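Local coordinates for protein Bse634I restriction endonuclease (Geobacillus stearothermophilus, PDB 1KNV) that cuts DNA at a specific recognition sequence as a type II restriction endonuclease, probably with the help of a bound metal ion, at residues 5-13 with 53-63; 209-217 with 267-275. All coordinates share one frame; numbering follows the deposited sequence.

In the fold
The chain's centre lies between interactions 1 and 2, whose own centres are 42 Å apart and whose nearest atoms are about 25 Å apart, so neither touches the other. Both segments of interaction 1 precede those of interaction 2 in the sequence. Interaction 1 joins the N-terminal loop and strand 11-16, half of a two-stranded antiparallel sheet, to the end of helix 43-60. Interaction 2 sets helix 203-227 against the approach to strand 273-276, an outermost strand of the mixed five-stranded sheet, and reaches the second subunit. One thus fastens the chain's beginning at the periphery, while the other belongs to the buried core near a site where calcium has been seen, empty in this chain.

Interaction 1 of 2, residues 5-13 with 53-63; sequences LTNSNCVEE and YVKDVVKAKGL
Lys-61 turns its ammonium group back onto the N-terminal loop and gives it to a backbone oxygen, NZ lying 3.0 Å from Thr-6 O. It belongs to the Schellman motif that ends helix 43-60, with Gly-62 at positive phi, and it grips the type I turn of residues 5-8 ahead of strand 11-16. The chain runs extended until its last torsion bends (chi4 -81°), which brings NZ above the plane of the Thr-6 carbonyl, 59° out of it. On the way CD packs 3.6 Å from Val-11 CG2. An alanine here would take away both the ammonium group and the aliphatic arm, and would probably leave Thr-6 O without this donor and a gap beside Val-11.

Leu-5 lies along the last two turns of the helix, its CB 3.9 Å from Ala-60 CB and its CD2 crossing toward Tyr-53 and Val-57. The carbon packing is tight where Ser-8 CB meets both branches of Val-57, 3.3 Å from CG1 and CG2. Cys-10 carries SG between its backbone N and carbonyl carbon (chi1 66°), a turn that sends the sulfur to the helix; it meets the Tyr-53 ring obliquely, 3.6 Å from CE2, in a sulfur-aromatic contact. The hydroxyl of that tyrosine bonds Glu-32 of helix 26-33, so a third element adjoins the contact. Val-11 splits its branches over the helix: CG2 lies 3.7 Å from Val-57 CG1, and CG1 packs 3.6 Å from Val-54 CG1.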
# COMPACT_ATOMS: atom_id res chain seq x y z
N LEU B 5 18.77 -51.93 34.85
CA LEU B 5 17.65 -51.03 34.66
C LEU B 5 17.16 -50.48 36.00
O LEU B 5 16.88 -49.28 36.07
CB LEU B 5 16.55 -51.80 34.00
CG LEU B 5 16.87 -52.53 32.72
CD1 LEU B 5 15.76 -53.49 32.36
CD2 LEU B 5 17.07 -51.48 31.69
N THR B 6 17.00 -51.32 37.04
CA THR B 6 16.57 -50.83 38.35
C THR B 6 17.56 -49.73 38.66
O THR B 6 17.44 -49.01 39.65
CB THR B 6 16.69 -51.89 39.45
OG1 THR B 6 18.07 -52.21 39.66
CG2 THR B 6 15.91 -53.12 39.07
N ASN B 7 18.54 -49.62 37.77
CA ASN B 7 19.61 -48.64 37.84
C ASN B 7 19.50 -47.48 36.83
O ASN B 7 20.41 -46.66 36.73
CB ASN B 7 20.93 -49.33 37.59
CG ASN B 7 22.04 -48.71 38.36
OD1 ASN B 7 22.11 -48.82 39.58
ND2 ASN B 7 22.93 -48.05 37.64
N SER B 8 18.42 -47.41 36.06
CA SER B 8 18.29 -46.32 35.10
C SER B 8 17.91 -45.04 35.82
O SER B 8 17.36 -45.07 36.93
CB SER B 8 17.25 -46.62 34.02
OG SER B 8 17.12 -45.51 33.15
N ASN B 9 18.24 -43.91 35.20
CA ASN B 9 17.94 -42.60 35.76
C ASN B 9 16.92 -41.88 34.87
O ASN B 9 16.71 -40.67 35.00
CB ASN B 9 19.21 -41.76 35.86
CG ASN B 9 20.10 -42.21 37.00
OD1 ASN B 9 21.32 -42.05 36.96
ND2 ASN B 9 19.49 -42.78 38.04
N CYS B 10 16.30 -42.63 33.97
CA CYS B 10 15.32 -42.08 33.05
C CYS B 10 13.97 -41.92 33.73
O CYS B 10 12.96 -41.67 33.07
CB CYS B 10 15.19 -42.97 31.82
SG CYS B 10 14.52 -44.59 32.17
N VAL B 11 13.96 -42.10 35.05
CA VAL B 11 12.77 -41.96 35.88
C VAL B 11 13.26 -41.56 37.26
O VAL B 11 14.35 -41.96 37.68
CB VAL B 11 11.94 -43.27 35.98
CG1 VAL B 11 11.37 -43.65 34.63
CG2 VAL B 11 12.80 -44.40 36.53
N GLU B 12 12.48 -40.75 37.97
CA GLU B 12 12.88 -40.29 39.29
C GLU B 12 11.68 -40.23 40.24
O GLU B 12 10.56 -39.93 39.81
CB GLU B 12 13.53 -38.91 39.15
CG GLU B 12 13.59 -38.06 40.41
CD GLU B 12 14.31 -36.75 40.17
OE1 GLU B 12 14.12 -36.15 39.09
OE2 GLU B 12 15.07 -36.31 41.06
N GLU B 13 11.91 -40.55 41.51
CA GLU B 13 10.84 -40.50 42.50
C GLU B 13 11.00 -39.22 43.28
O GLU B 13 12.11 -38.76 43.55
CB GLU B 13 10.89 -41.63 43.52
CG GLU B 13 11.68 -42.87 43.17
CD GLU B 13 11.74 -43.83 44.36
OE1 GLU B 13 11.38 -43.40 45.49
OE2 GLU B 13 12.15 -44.99 44.18
N TYR B 53 11.84 -48.17 26.56
CA TYR B 53 12.97 -48.22 27.47
C TYR B 53 12.56 -47.71 28.83
O TYR B 53 12.80 -48.34 29.85
CB TYR B 53 14.11 -47.37 26.97
CG TYR B 53 15.24 -47.29 27.97
CD1 TYR B 53 16.04 -48.39 28.24
CD2 TYR B 53 15.52 -46.10 28.63
CE1 TYR B 53 17.11 -48.31 29.13
CE2 TYR B 53 16.58 -46.00 29.53
CZ TYR B 53 17.37 -47.11 29.77
OH TYR B 53 18.44 -47.00 30.63
N VAL B 54 11.94 -46.53 28.85
CA VAL B 54 11.50 -45.95 30.12
C VAL B 54 10.45 -46.87 30.75
O VAL B 54 10.39 -47.02 31.97
CB VAL B 54 10.91 -44.53 29.91
CG1 VAL B 54 10.27 -44.02 31.19
CG2 VAL B 54 12.01 -43.58 29.46
N LYS B 55 9.63 -47.49 29.91
CA LYS B 55 8.61 -48.40 30.41
C LYS B 55 9.23 -49.65 31.04
O LYS B 55 8.71 -50.19 32.02
CB LYS B 55 7.63 -48.78 29.29
CG LYS B 55 6.71 -47.64 28.89
CD LYS B 55 5.70 -48.08 27.84
CE LYS B 55 4.66 -47.01 27.57
NZ LYS B 55 3.65 -47.45 26.57
N ASP B 56 10.34 -50.12 30.48
CA ASP B 56 11.01 -51.29 31.04
C ASP B 56 11.64 -50.90 32.37
O ASP B 56 11.60 -51.67 33.32
CB ASP B 56 12.09 -51.82 30.10
CG ASP B 56 11.51 -52.48 28.86
OD1 ASP B 56 10.33 -52.87 28.90
OD2 ASP B 56 12.25 -52.60 27.86
N VAL B 57 12.23 -49.71 32.43
CA VAL B 57 12.86 -49.24 33.66
C VAL B 57 11.84 -49.05 34.79
O VAL B 57 12.13 -49.32 35.95
CB VAL B 57 13.60 -47.91 33.42
CG1 VAL B 57 14.07 -47.32 34.74
CG2 VAL B 57 14.79 -48.16 32.48
N VAL B 58 10.65 -48.58 34.44
CA VAL B 58 9.61 -48.40 35.45
C VAL B 58 9.25 -49.76 36.04
O VAL B 58 9.13 -49.90 37.26
CB VAL B 58 8.33 -47.79 34.83
CG1 VAL B 58 7.23 -47.73 35.88
CG2 VAL B 58 8.61 -46.41 34.29
N LYS B 59 9.11 -50.75 35.17
CA LYS B 59 8.75 -52.10 35.59
C LYS B 59 9.82 -52.75 36.43
O LYS B 59 9.51 -53.37 37.44
CB LYS B 59 8.44 -52.97 34.36
CG LYS B 59 7.85 -54.32 34.73
CD LYS B 59 7.31 -55.09 33.52
CE LYS B 59 6.80 -56.47 33.95
NZ LYS B 59 6.21 -57.30 32.84
N ALA B 60 11.08 -52.61 36.04
CA ALA B 60 12.18 -53.20 36.79
C ALA B 60 12.34 -52.55 38.15
O ALA B 60 12.97 -53.11 39.04
CB ALA B 60 13.48 -53.09 36.01
N LYS B 61 11.78 -51.35 38.31
CA LYS B 61 11.87 -50.63 39.57
C LYS B 61 10.58 -50.78 40.37
O LYS B 61 10.45 -50.25 41.47
CB LYS B 61 12.14 -49.14 39.30
CG LYS B 61 13.56 -48.79 38.86
CD LYS B 61 13.65 -47.30 38.49
CE LYS B 61 15.08 -46.83 38.25
NZ LYS B 61 15.82 -46.53 39.52
N GLY B 62 9.62 -51.50 39.79
CA GLY B 62 8.33 -51.72 40.43
C GLY B 62 7.64 -50.43 40.83
O GLY B 62 7.00 -50.36 41.88
N LEU B 63 7.76 -49.41 39.99
CA LEU B 63 7.18 -48.10 40.26
C LEU B 63 5.82 -47.91 39.61
O LEU B 63 5.44 -48.65 38.71
CB LEU B 63 8.13 -47.01 39.77
CG LEU B 63 9.53 -47.04 40.37
CD1 LEU B 63 10.39 -45.96 39.72
CD2 LEU B 63 9.46 -46.83 41.88

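Interaction 2 of 2, residues 209-217 with 267-275; sequences LVHEGNILK and PERAVDDIF
Lys-217 stretches its chain almost straight from helix 203-227 and ends among three acceptors of residues 268-272. Its NZ lies 2.8 Å from Arg-269 O, nearly in line with that carbonyl (C=O...N angle 164°). NZ also lies 2.8 Å from Glu-268 OE1, a salt bridge, approaching the anti lone pair, the one turned away from the second carboxylate oxygen. Glu-268 holds CG between its backbone N and carbonyl carbon (chi1 67°) and is extended beyond, which carries its carboxylate to the lysine. Asp-272 completes the salt-bridge network through OD2, although the modelled position of that oxygen is less certain; OD2 also accepts from Tyr-236 N of strand 235-240. A buried lysine flanked by two carboxylates is likely to stay charged.

One turn earlier, Gly-213 CA makes a CH...O contact of 3.3 Å with Ala-270 O; a beta carbon here would collide with that oxygen. Ala-270 CB rests against the helix, 3.4 Å from Asn-214 ND2 and 3.6 Å from Val-210 O. The amide of Asn-214 is fixed at its other end, since OD1 accepts from Thr-257 N. Val-271 lays CG2 against the Leu-209 carbonyl, while Leu-209 CD1 meets Ile-274 CD1 at 4.2 Å, the side chains crossing at about a right angle. Arg-269 NE bonds to Gln-137 O of the second subunit. Leu-209 lies about 6 Å, between side chains, from Asp-146, where calcium is bound in another structure of this protein, though not in this chain. Helix 203-227 thus packs on the loop leading into edge strand 273-276, with Ile-274 the strand residue that meets it, consistent with the PD-(D/E)XK nuclease core.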
# COMPACT_ATOMS: atom_id res chain seq x y z
N LEU B 209 -0.54 -23.97 11.68
CA LEU B 209 0.50 -23.66 10.71
C LEU B 209 0.04 -22.47 9.90
O LEU B 209 0.79 -21.51 9.72
CB LEU B 209 0.74 -24.84 9.77
CG LEU B 209 1.42 -26.03 10.42
CD1 LEU B 209 1.56 -27.16 9.42
CD2 LEU B 209 2.78 -25.60 10.94
N VAL B 210 -1.19 -22.53 9.42
CA VAL B 210 -1.74 -21.45 8.60
C VAL B 210 -1.74 -20.10 9.30
O VAL B 210 -1.31 -19.10 8.74
CB VAL B 210 -3.19 -21.79 8.14
CG1 VAL B 210 -3.82 -20.60 7.48
CG2 VAL B 210 -3.18 -22.96 7.16
N HIS B 211 -2.20 -20.06 10.54
CA HIS B 211 -2.26 -18.79 11.25
C HIS B 211 -0.88 -18.26 11.59
O HIS B 211 -0.61 -17.07 11.46
CB HIS B 211 -3.06 -18.92 12.54
CG HIS B 211 -3.22 -17.62 13.27
ND1 HIS B 211 -3.80 -16.51 12.70
CD2 HIS B 211 -2.81 -17.24 14.51
CE1 HIS B 211 -3.74 -15.50 13.54
NE2 HIS B 211 -3.14 -15.92 14.65
N GLU B 212 0.00 -19.15 12.02
CA GLU B 212 1.36 -18.76 12.37
C GLU B 212 2.08 -18.19 11.15
O GLU B 212 2.80 -17.20 11.25
CB GLU B 212 2.11 -19.95 12.97
CG GLU B 212 3.58 -19.68 13.21
CD GLU B 212 4.20 -20.58 14.26
OE1 GLU B 212 4.08 -20.26 15.46
OE2 GLU B 212 4.80 -21.62 13.89
N GLY B 213 1.86 -18.80 9.99
CA GLY B 213 2.49 -18.29 8.78
C GLY B 213 2.00 -16.89 8.46
O GLY B 213 2.77 -16.04 8.04
N ASN B 214 0.71 -16.64 8.66
CA ASN B 214 0.15 -15.31 8.40
C ASN B 214 0.69 -14.28 9.36
O ASN B 214 1.01 -13.16 8.96
CB ASN B 214 -1.37 -15.34 8.50
CG ASN B 214 -2.01 -15.69 7.19
OD1 ASN B 214 -1.92 -14.92 6.23
ND2 ASN B 214 -2.66 -16.85 7.13
N ILE B 215 0.78 -14.66 10.64
CA ILE B 215 1.28 -13.77 11.70
C ILE B 215 2.74 -13.37 11.49
O ILE B 215 3.08 -12.18 11.54
CB ILE B 215 1.14 -14.44 13.10
CG1 ILE B 215 -0.32 -14.44 13.53
CG2 ILE B 215 1.96 -13.67 14.14
CD1 ILE B 215 -0.86 -13.04 13.80
N LEU B 216 3.59 -14.36 11.25
CA LEU B 216 5.01 -14.09 11.05
C LEU B 216 5.32 -13.40 9.72
O LEU B 216 6.10 -12.45 9.68
CB LEU B 216 5.80 -15.39 11.19
CG LEU B 216 5.74 -16.01 12.59
CD1 LEU B 216 6.43 -17.36 12.57
CD2 LEU B 216 6.40 -15.08 13.60
N LYS B 217 4.73 -13.88 8.63
CA LYS B 217 4.99 -13.27 7.34
C LYS B 217 4.51 -11.82 7.26
O LYS B 217 5.17 -10.97 6.67
CB LYS B 217 4.35 -14.08 6.21
CG LYS B 217 5.11 -15.33 5.84
CD LYS B 217 4.56 -15.90 4.55
CE LYS B 217 5.46 -16.97 4.02
NZ LYS B 217 5.11 -17.31 2.62
N PRO B 267 1.93 -12.81 -4.98
CA PRO B 267 1.05 -13.74 -4.27
C PRO B 267 1.87 -14.76 -3.52
O PRO B 267 2.86 -15.27 -4.04
CB PRO B 267 0.24 -14.37 -5.40
CG PRO B 267 1.25 -14.43 -6.53
CD PRO B 267 1.92 -13.06 -6.44
N GLU B 268 1.47 -15.06 -2.29
CA GLU B 268 2.19 -16.08 -1.53
C GLU B 268 1.32 -16.79 -0.52
O GLU B 268 0.34 -16.23 -0.00
CB GLU B 268 3.43 -15.49 -0.85
CG GLU B 268 3.18 -14.51 0.25
CD GLU B 268 4.47 -14.01 0.87
OE1 GLU B 268 5.23 -14.82 1.44
OE2 GLU B 268 4.73 -12.80 0.80
N ARG B 269 1.66 -18.04 -0.26
CA ARG B 269 0.94 -18.85 0.69
C ARG B 269 1.33 -18.42 2.09
O ARG B 269 2.40 -17.86 2.30
CB ARG B 269 1.32 -20.32 0.52
CG ARG B 269 1.23 -20.86 -0.87
CD ARG B 269 1.73 -22.28 -0.88
NE ARG B 269 1.52 -22.93 -2.16
CZ ARG B 269 1.85 -24.20 -2.42
NH1 ARG B 269 2.41 -24.95 -1.48
NH2 ARG B 269 1.64 -24.71 -3.64
N ALA B 270 0.47 -18.71 3.04
CA ALA B 270 0.75 -18.41 4.43
C ALA B 270 1.87 -19.38 4.81
O ALA B 270 2.74 -19.05 5.59
CB ALA B 270 -0.48 -18.66 5.28
N VAL B 271 1.82 -20.59 4.24
CA VAL B 271 2.81 -21.63 4.51
C VAL B 271 3.40 -21.98 3.17
O VAL B 271 2.72 -22.55 2.32
CB VAL B 271 2.14 -22.88 5.12
CG1 VAL B 271 3.20 -23.87 5.60
CG2 VAL B 271 1.25 -22.49 6.28
N ASP B 272 4.65 -21.62 2.97
CA ASP B 272 5.32 -21.86 1.70
C ASP B 272 5.40 -23.32 1.25
O ASP B 272 5.37 -23.62 0.06
CB ASP B 272 6.70 -21.24 1.76
CG ASP B 272 6.63 -19.75 1.78
OD1 ASP B 272 6.32 -19.18 0.71
OD2 ASP B 272 6.84 -19.14 2.85
N ASP B 273 5.51 -24.24 2.20
CA ASP B 273 5.54 -25.64 1.83
C ASP B 273 5.37 -26.47 3.09
O ASP B 273 5.56 -25.99 4.21
CB ASP B 273 6.84 -26.00 1.11
CG ASP B 273 6.70 -27.22 0.21
OD1 ASP B 273 7.63 -27.48 -0.58
OD2 ASP B 273 5.66 -27.92 0.27
N ILE B 274 4.98 -27.73 2.88
CA ILE B 274 4.74 -28.64 3.98
C ILE B 274 5.61 -29.86 3.77
O ILE B 274 5.72 -30.38 2.65
CB ILE B 274 3.24 -29.01 4.05
CG1 ILE B 274 3.01 -30.09 5.11
CG2 ILE B 274 2.74 -29.44 2.68
CD1 ILE B 274 3.26 -29.60 6.51
N PHE B 275 6.25 -30.31 4.84
CA PHE B 275 7.14 -31.46 4.78
C PHE B 275 6.61 -32.61 5.63
O PHE B 275 5.79 -32.41 6.53
CB PHE B 275 8.53 -31.06 5.28
CG PHE B 275 9.19 -30.00 4.44
CD1 PHE B 275 9.82 -30.33 3.24
CD2 PHE B 275 9.17 -28.66 4.83
CE1 PHE B 275 10.42 -29.35 2.45
CE2 PHE B 275 9.76 -27.68 4.05
CZ PHE B 275 10.39 -28.02 2.86